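Local coordinates for protein murein peptide amidase A (Escherichia coli O157:H7, PDB 5HXD) that probably hydrolyses the gamma-D-glutamyl-diaminopimelate amide bond of murein tripeptide during peptidoglycan breakdown, using one zinc ion per subunit, at residues A[95-100]-A[135-140]. Residues are numbered along the deposited sequence; the frame is centred on the assembly and turned at random.
Sequences VDLNRN and EPETQA
Glu135, the N-cap residue of helix 136-148, meets Asn100 of loop 95-100, which runs beside the zinc site, joining the first turn of that helix to this loop in the M14 carboxypeptidase fold. Glu135 N donates to Asn100 OD1 (2.8 Å, N-H...O angle 157°), approaching in the plane of the Asn100 side-chain carbonyl, on a lone pair. The Glu135 side chain bends at chi2 and turns its carboxylate to Val95, whose CG2 lies 3.6 Å from Glu135 CD; the carboxylate is held beyond the contact, OE1 by Asn91 and Asn93. Two residues on, the CB of Glu137 packs on Leu97 CD1 at 3.7 Å, the two side chains crossing at about a right angle, while its carboxylate reaches Asn91 and the backbone N of Leu24. Leu97 thus spreads its two methyls over the helix start: CD2 comes to 3.6 Å from Glu135 CB. The same loop is tied to the catalytic centre by Asp96, whose OD1 bonds His49 NE2, a residue predicted to bind zinc, and also accepts from Asn98 N in an Asx turn. Thr138, in the first turn of the helix, runs alongside Leu97 in the opposite sense and places OG1 beside its own backbone N (chi1 -57°), facing the loop. The buried amide oxygen of Asn100 is gripped twice, while Asn100 ND2 bonds Thr128 O, which fixes the flip of the amide; in the second grip the Thr138 OG1 hydroxyl donates a hydrogen bond to Asn100 OD1 at 3.0 Å, in the carbonyl plane with a C=O...O angle of 120°.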
loop_
_atom_site.group_PDB
_atom_site.type_symbol
_atom_site.label_atom_id
_atom_site.label_comp_id
_atom_site.label_asym_id
_atom_site.label_seq_id
_atom_site.Cartn_x
_atom_site.Cartn_y
_atom_site.Cartn_z
ATOM N N VAL A 95 11.332 2.086 -12.618
ATOM C CA VAL A 95 10.513 2.294 -13.807
ATOM C C VAL A 95 9.091 2.726 -13.439
ATOM O O VAL A 95 8.470 2.147 -12.545
ATOM C CB VAL A 95 10.449 1.014 -14.666
ATOM C CG1 VAL A 95 9.522 1.207 -15.852
ATOM C CG2 VAL A 95 11.851 0.615 -15.136
ATOM N N ASP A 96 8.592 3.763 -14.112
ATOM C CA ASP A 96 7.186 4.148 -14.007
ATOM C C ASP A 96 6.383 3.193 -14.915
ATOM O O ASP A 96 6.427 3.318 -16.137
ATOM C CB ASP A 96 6.987 5.621 -14.413
ATOM C CG ASP A 96 5.580 6.168 -14.078
ATOM O OD1 ASP A 96 4.588 5.388 -13.992
ATOM O OD2 ASP A 96 5.472 7.411 -13.923
ATOM N N LEU A 97 5.681 2.229 -14.323
ATOM C CA LEU A 97 4.984 1.202 -15.098
ATOM C C LEU A 97 3.956 1.817 -16.057
ATOM O O LEU A 97 3.610 1.218 -17.074
ATOM C CB LEU A 97 4.291 0.180 -14.175
ATOM C CG LEU A 97 5.174 -0.823 -13.416
ATOM C CD1 LEU A 97 4.358 -1.646 -12.440
ATOM C CD2 LEU A 97 5.939 -1.712 -14.357
ATOM N N ASN A 98 3.481 3.012 -15.732
ATOM C CA ASN A 98 2.521 3.696 -16.578
ATOM C C ASN A 98 3.229 4.580 -17.593
ATOM O O ASN A 98 2.644 5.526 -18.116
ATOM C CB ASN A 98 1.551 4.529 -15.741
ATOM C CG ASN A 98 0.205 4.736 -16.424
ATOM O OD1 ASN A 98 -0.394 3.803 -16.969
ATOM N ND2 ASN A 98 -0.286 5.960 -16.374
ATOM N N ARG A 99 4.499 4.277 -17.846
ATOM C CA ARG A 99 5.198 4.808 -19.015
ATOM C C ARG A 99 5.876 3.646 -19.707
ATOM O O ARG A 99 6.597 3.838 -20.686
ATOM C CB ARG A 99 6.237 5.885 -18.651
ATOM C CG ARG A 99 5.695 7.097 -17.918
ATOM C CD ARG A 99 4.758 7.902 -18.783
ATOM N NE ARG A 99 4.232 9.053 -18.073
ATOM C CZ ARG A 99 3.224 9.010 -17.205
ATOM N NH1 ARG A 99 2.618 7.859 -16.925
ATOM N NH2 ARG A 99 2.834 10.126 -16.597
ATOM N N ASN A 100 5.627 2.441 -19.195
ATOM C CA ASN A 100 6.283 1.217 -19.668
ATOM C C ASN A 100 5.465 0.313 -20.642
ATOM O O ASN A 100 5.942 -0.743 -21.056
ATOM C CB ASN A 100 6.708 0.389 -18.446
ATOM C CG ASN A 100 7.811 -0.618 -18.761
ATOM O OD1 ASN A 100 7.666 -1.819 -18.501
ATOM N ND2 ASN A 100 8.920 -0.133 -19.325
ATOM N N GLU A 135 9.118 -4.260 -18.338
ATOM C CA GLU A 135 8.980 -4.748 -16.967
ATOM C C GLU A 135 8.050 -5.972 -16.831
ATOM O O GLU A 135 7.048 -6.079 -17.540
ATOM C CB GLU A 135 8.502 -3.611 -16.057
ATOM C CG GLU A 135 9.431 -2.399 -16.043
ATOM C CD GLU A 135 10.883 -2.758 -15.700
ATOM O OE1 GLU A 135 11.188 -3.061 -14.511
ATOM O OE2 GLU A 135 11.710 -2.739 -16.640
ATOM N N PRO A 136 8.384 -6.890 -15.897
ATOM C CA PRO A 136 7.605 -8.120 -15.731
ATOM C C PRO A 136 6.162 -7.837 -15.336
ATOM O O PRO A 136 5.268 -8.477 -15.890
ATOM C CB PRO A 136 8.349 -8.880 -14.620
ATOM C CG PRO A 136 9.218 -7.899 -13.967
ATOM C CD PRO A 136 9.514 -6.816 -14.955
ATOM N N GLU A 137 5.941 -6.903 -14.416
ATOM C CA GLU A 137 4.595 -6.453 -14.092
ATOM C C GLU A 137 3.829 -6.000 -15.334
ATOM O O GLU A 137 2.629 -6.224 -15.434
ATOM C CB GLU A 137 4.634 -5.304 -13.090
ATOM C CG GLU A 137 5.138 -5.659 -11.711
ATOM C CD GLU A 137 6.637 -5.541 -11.584
ATOM O OE1 GLU A 137 7.305 -5.155 -12.565
ATOM O OE2 GLU A 137 7.151 -5.848 -10.495
ATOM N N THR A 138 4.516 -5.357 -16.279
ATOM C CA THR A 138 3.851 -4.846 -17.477
ATOM C C THR A 138 3.464 -5.949 -18.457
ATOM O O THR A 138 2.340 -6.000 -18.970
ATOM C CB THR A 138 4.739 -3.854 -18.217
ATOM O OG1 THR A 138 5.093 -2.788 -17.325
ATOM C CG2 THR A 138 4.019 -3.323 -19.476
ATOM N N GLN A 139 4.424 -6.824 -18.728
ATOM C CA GLN A 139 4.201 -7.949 -19.610
ATOM C C GLN A 139 3.086 -8.830 -19.099
ATOM O O GLN A 139 2.206 -9.212 -19.863
ATOM C CB GLN A 139 5.494 -8.743 -19.787
ATOM C CG GLN A 139 6.458 -8.027 -20.730
ATOM C CD GLN A 139 7.915 -8.407 -20.522
ATOM O OE1 GLN A 139 8.224 -9.458 -19.953
ATOM N NE2 GLN A 139 8.823 -7.550 -20.990
ATOM N N ALA A 140 3.114 -9.127 -17.807
ATOM C CA ALA A 140 2.139 -10.027 -17.222
ATOM C C ALA A 140 0.723 -9.497 -17.391
ATOM O O ALA A 140 -0.180 -10.244 -17.768
ATOM C CB ALA A 140 2.439 -10.258 -15.785
#